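Local coordinates for tetratricopeptide TPR_2 repeat protein (Thermobaculum terrenum, PDB 5DJS) that is of unspecified function but joins tetratricopeptide repeats to a family 41 glycosyltransferase-like GT-B fold, and holds uridine-5'-diphosphate in the model, at residues R219-E231 / M250-P262. The protein carries 1 engineered substitution. Residues are numbered along the deposited sequence; the frame is centred on the assembly and turned at random.
Sequences RDVWPLTDAELCE and MHRLFAFARRPAP
R252 reaches from the N-cap position of helix 253-257 to the start of helix 226-236, where its guanidinium is bonded to the carbonyl of L224 and the carboxylate of D226. NH2 donates to L224 O (2.7 Å), and NH1 forms a salt bridge with D226 OD1 (2.6 Å), approaching from above the carboxylate plane; the two flat groups stand 66° apart. Bends at chi2 and chi3 (52° and 140°) bring the end of this long side chain to both partners. Methyl groups suit one face of the guanidinium, which V221 CG1 and L229 CD2 cover, while L229 CD2 also packs 3.6 Å from A255 CB. A255, with just a methyl group, probably helps helix segments 226-231 and 253-257 approach, their axes 8.7 Å apart. One turn after D226, C230 SG lies 3.3 Å from A255 O and reaches P260 CG at 4.1 Å, a compact, polarisable atom fitting between backbone and ring. R258, just after helix 253-257, folds back, NE donating to F254 O (3.2 Å) in the guanidinium plane, which holds the group beside D226 CB. A type I turn from V221 to L224 shapes the receiving loop, and the T225-E228 capping box starts the helix after it; V221 also rests on Y198 of strand 193-199. Polar pairing and small apolar contacts thus join two helices of the parallel-sheet domain. The salt bridge, R258's more distant charge and the helix N-terminus would probably all favour charged D226.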
# COMPACT_ATOMS: atom_id res chain seq x y z
N ARG A 219 3.70 22.93 1.69
CA ARG A 219 4.79 22.36 2.56
C ARG A 219 5.49 21.05 2.09
O ARG A 219 4.93 19.94 2.21
CB ARG A 219 4.33 22.18 4.03
CG ARG A 219 3.99 23.48 4.74
CD ARG A 219 2.50 23.65 5.01
NE ARG A 219 2.26 24.96 5.62
CZ ARG A 219 2.35 26.13 4.98
NH1 ARG A 219 2.65 26.21 3.68
NH2 ARG A 219 2.13 27.25 5.66
N ASP A 220 6.72 21.20 1.56
CA ASP A 220 7.64 20.07 1.31
C ASP A 220 8.47 19.71 2.54
O ASP A 220 9.31 20.49 2.99
CB ASP A 220 8.59 20.41 0.15
CG ASP A 220 7.87 20.53 -1.17
OD1 ASP A 220 6.86 19.83 -1.38
OD2 ASP A 220 8.33 21.33 -2.01
N VAL A 221 8.26 18.49 3.04
CA VAL A 221 8.65 18.10 4.39
C VAL A 221 9.86 17.15 4.48
O VAL A 221 10.52 17.11 5.53
CB VAL A 221 7.40 17.51 5.09
CG1 VAL A 221 7.72 16.83 6.41
CG2 VAL A 221 6.40 18.63 5.32
N TRP A 222 10.19 16.43 3.40
CA TRP A 222 11.27 15.42 3.43
C TRP A 222 12.60 15.89 4.04
O TRP A 222 13.20 15.15 4.83
CB TRP A 222 11.47 14.74 2.06
CG TRP A 222 11.99 15.61 0.96
CD1 TRP A 222 13.29 15.89 0.68
CD2 TRP A 222 11.21 16.32 -0.02
NE1 TRP A 222 13.38 16.74 -0.40
CE2 TRP A 222 12.11 17.02 -0.85
CE3 TRP A 222 9.83 16.46 -0.26
CZ2 TRP A 222 11.69 17.83 -1.91
CZ3 TRP A 222 9.41 17.26 -1.31
CH2 TRP A 222 10.34 17.94 -2.13
N PRO A 223 13.04 17.15 3.77
CA PRO A 223 14.32 17.57 4.36
C PRO A 223 14.29 17.92 5.85
O PRO A 223 15.37 18.14 6.43
CB PRO A 223 14.68 18.84 3.55
CG PRO A 223 13.67 18.94 2.46
CD PRO A 223 12.46 18.24 2.98
N LEU A 224 13.11 17.98 6.47
CA LEU A 224 12.97 18.43 7.86
C LEU A 224 13.11 17.27 8.83
O LEU A 224 12.80 16.13 8.48
CB LEU A 224 11.62 19.12 8.08
CG LEU A 224 11.21 20.24 7.11
CD1 LEU A 224 9.86 20.79 7.53
CD2 LEU A 224 12.23 21.36 7.01
N THR A 225 13.58 17.55 10.06
CA THR A 225 13.59 16.55 11.14
C THR A 225 12.17 16.42 11.69
O THR A 225 11.30 17.26 11.41
CB THR A 225 14.58 16.87 12.30
OG1 THR A 225 14.08 17.93 13.12
CG2 THR A 225 15.98 17.22 11.78
N ASP A 226 11.92 15.37 12.46
CA ASP A 226 10.60 15.19 13.06
C ASP A 226 10.26 16.29 14.04
O ASP A 226 9.10 16.67 14.15
CB ASP A 226 10.49 13.82 13.74
CG ASP A 226 10.44 12.68 12.74
OD1 ASP A 226 9.83 12.85 11.66
OD2 ASP A 226 11.02 11.61 13.02
N ALA A 227 11.27 16.82 14.75
CA ALA A 227 11.07 17.98 15.64
C ALA A 227 10.71 19.24 14.84
O ALA A 227 9.79 19.96 15.22
CB ALA A 227 12.31 18.21 16.50
N GLU A 228 11.45 19.50 13.75
CA GLU A 228 11.15 20.61 12.82
C GLU A 228 9.74 20.52 12.22
O GLU A 228 9.07 21.54 12.06
CB GLU A 228 12.18 20.65 11.67
CG GLU A 228 13.56 21.16 12.07
CD GLU A 228 14.57 21.10 10.94
OE1 GLU A 228 14.51 20.18 10.10
OE2 GLU A 228 15.45 21.98 10.89
N LEU A 229 9.30 19.31 11.87
CA LEU A 229 7.96 19.13 11.33
C LEU A 229 6.90 19.41 12.38
O LEU A 229 5.87 19.99 12.07
CB LEU A 229 7.76 17.72 10.78
CG LEU A 229 6.36 17.41 10.22
CD1 LEU A 229 6.01 18.35 9.08
CD2 LEU A 229 6.30 15.97 9.76
N CYS A 230 7.15 18.98 13.62
CA CYS A 230 6.22 19.25 14.72
C CYS A 230 5.99 20.74 14.97
O CYS A 230 4.85 21.17 15.12
CB CYS A 230 6.66 18.56 16.00
SG CYS A 230 6.33 16.79 15.95
N GLU A 231 7.07 21.52 15.02
CA GLU A 231 6.95 22.95 15.23
C GLU A 231 6.30 23.64 14.00
O GLU A 231 5.62 24.65 14.15
CB GLU A 231 8.29 23.59 15.67
CG GLU A 231 9.32 23.83 14.56
CD GLU A 231 10.76 24.00 15.06
OE1 GLU A 231 11.05 23.69 16.24
OE2 GLU A 231 11.60 24.44 14.24
N MET A 250 6.47 5.95 3.16
CA MET A 250 7.39 6.90 3.77
C MET A 250 6.62 7.80 4.75
O MET A 250 6.39 8.98 4.50
CB MET A 250 8.11 7.69 2.70
CG MET A 250 8.96 6.83 1.79
SD MET A 250 10.31 7.77 1.05
CE MET A 250 11.41 7.92 2.48
N HIS A 251 6.25 7.21 5.88
CA HIS A 251 5.42 7.86 6.90
C HIS A 251 6.24 8.87 7.70
O HIS A 251 7.46 9.02 7.50
CB HIS A 251 4.85 6.79 7.85
CG HIS A 251 5.89 6.04 8.63
ND1 HIS A 251 6.17 4.71 8.40
CD2 HIS A 251 6.73 6.43 9.61
CE1 HIS A 251 7.13 4.31 9.21
NE2 HIS A 251 7.49 5.34 9.96
N ARG A 252 5.56 9.52 8.65
CA ARG A 252 6.17 10.49 9.53
C ARG A 252 5.57 10.37 10.93
O ARG A 252 5.16 11.35 11.54
CB ARG A 252 5.99 11.88 8.91
CG ARG A 252 7.18 12.82 9.03
CD ARG A 252 8.47 12.18 8.54
NE ARG A 252 9.28 13.12 7.79
CZ ARG A 252 10.02 14.10 8.29
NH1 ARG A 252 10.09 14.32 9.59
NH2 ARG A 252 10.71 14.85 7.45
N LEU A 253 5.57 9.14 11.44
CA LEU A 253 4.84 8.76 12.63
C LEU A 253 5.52 9.20 13.91
O LEU A 253 4.89 9.23 14.96
CB LEU A 253 4.62 7.25 12.68
CG LEU A 253 3.64 6.66 11.67
CD1 LEU A 253 3.83 5.16 11.53
CD2 LEU A 253 2.20 6.97 12.06
N PHE A 254 6.81 9.51 13.84
CA PHE A 254 7.51 10.05 15.02
C PHE A 254 7.19 11.54 15.22
O PHE A 254 7.28 12.04 16.33
CB PHE A 254 9.01 9.81 14.92
CG PHE A 254 9.36 8.38 14.68
CD1 PHE A 254 8.93 7.39 15.56
CD2 PHE A 254 10.09 8.01 13.55
CE1 PHE A 254 9.24 6.06 15.34
CE2 PHE A 254 10.40 6.68 13.33
CZ PHE A 254 9.98 5.70 14.22
N ALA A 255 6.83 12.23 14.15
CA ALA A 255 6.20 13.54 14.29
C ALA A 255 4.82 13.39 14.95
O ALA A 255 4.51 14.09 15.91
CB ALA A 255 6.11 14.23 12.94
N PHE A 256 4.01 12.44 14.47
CA PHE A 256 2.71 12.11 15.11
C PHE A 256 2.89 11.69 16.56
O PHE A 256 2.03 11.95 17.39
CB PHE A 256 1.98 10.97 14.38
CG PHE A 256 1.23 11.42 13.15
CD1 PHE A 256 1.91 11.67 11.96
CD2 PHE A 256 -0.14 11.60 13.19
CE1 PHE A 256 1.23 12.08 10.83
CE2 PHE A 256 -0.83 12.02 12.06
CZ PHE A 256 -0.14 12.25 10.88
N ALA A 257 3.99 11.01 16.86
CA ALA A 257 4.25 10.50 18.19
C ALA A 257 4.25 11.60 19.25
O ALA A 257 3.87 11.34 20.38
CB ALA A 257 5.58 9.75 18.21
N ARG A 258 4.65 12.81 18.86
CA ARG A 258 4.72 13.96 19.78
C ARG A 258 3.39 14.70 20.04
O ARG A 258 3.36 15.62 20.85
CB ARG A 258 5.78 14.95 19.29
CG ARG A 258 7.16 14.65 19.84
CD ARG A 258 8.26 15.26 18.98
NE ARG A 258 8.85 14.23 18.13
CZ ARG A 258 10.15 13.96 18.02
NH1 ARG A 258 11.08 14.67 18.66
NH2 ARG A 258 10.53 12.96 17.21
N ARG A 259 2.31 14.27 19.38
CA ARG A 259 1.00 14.95 19.42
C ARG A 259 1.03 16.43 19.04
O ARG A 259 0.59 17.27 19.81
CB ARG A 259 0.31 14.78 20.79
CG ARG A 259 -0.16 13.37 21.07
CD ARG A 259 -1.34 13.34 22.00
NE ARG A 259 -2.18 12.17 21.72
CZ ARG A 259 -2.35 11.11 22.51
NH1 ARG A 259 -1.74 11.00 23.70
NH2 ARG A 259 -3.15 10.12 22.11
N PRO A 260 1.54 16.77 17.84
CA PRO A 260 1.51 18.18 17.40
C PRO A 260 0.09 18.72 17.14
O PRO A 260 -0.10 19.94 17.11
CB PRO A 260 2.33 18.17 16.10
CG PRO A 260 2.28 16.75 15.64
CD PRO A 260 2.30 15.94 16.89
N ALA A 261 -0.86 17.80 16.94
CA ALA A 261 -2.26 18.14 16.78
C ALA A 261 -3.10 17.37 17.79
O ALA A 261 -2.76 16.23 18.15
CB ALA A 261 -2.71 17.81 15.37
N PRO A 262 -4.22 17.97 18.25
CA PRO A 262 -5.13 17.32 19.21
C PRO A 262 -5.99 16.16 18.68
O PRO A 262 -6.54 15.38 19.47
CB PRO A 262 -6.05 18.45 19.62
CG PRO A 262 -6.08 19.35 18.43
CD PRO A 262 -4.70 19.30 17.85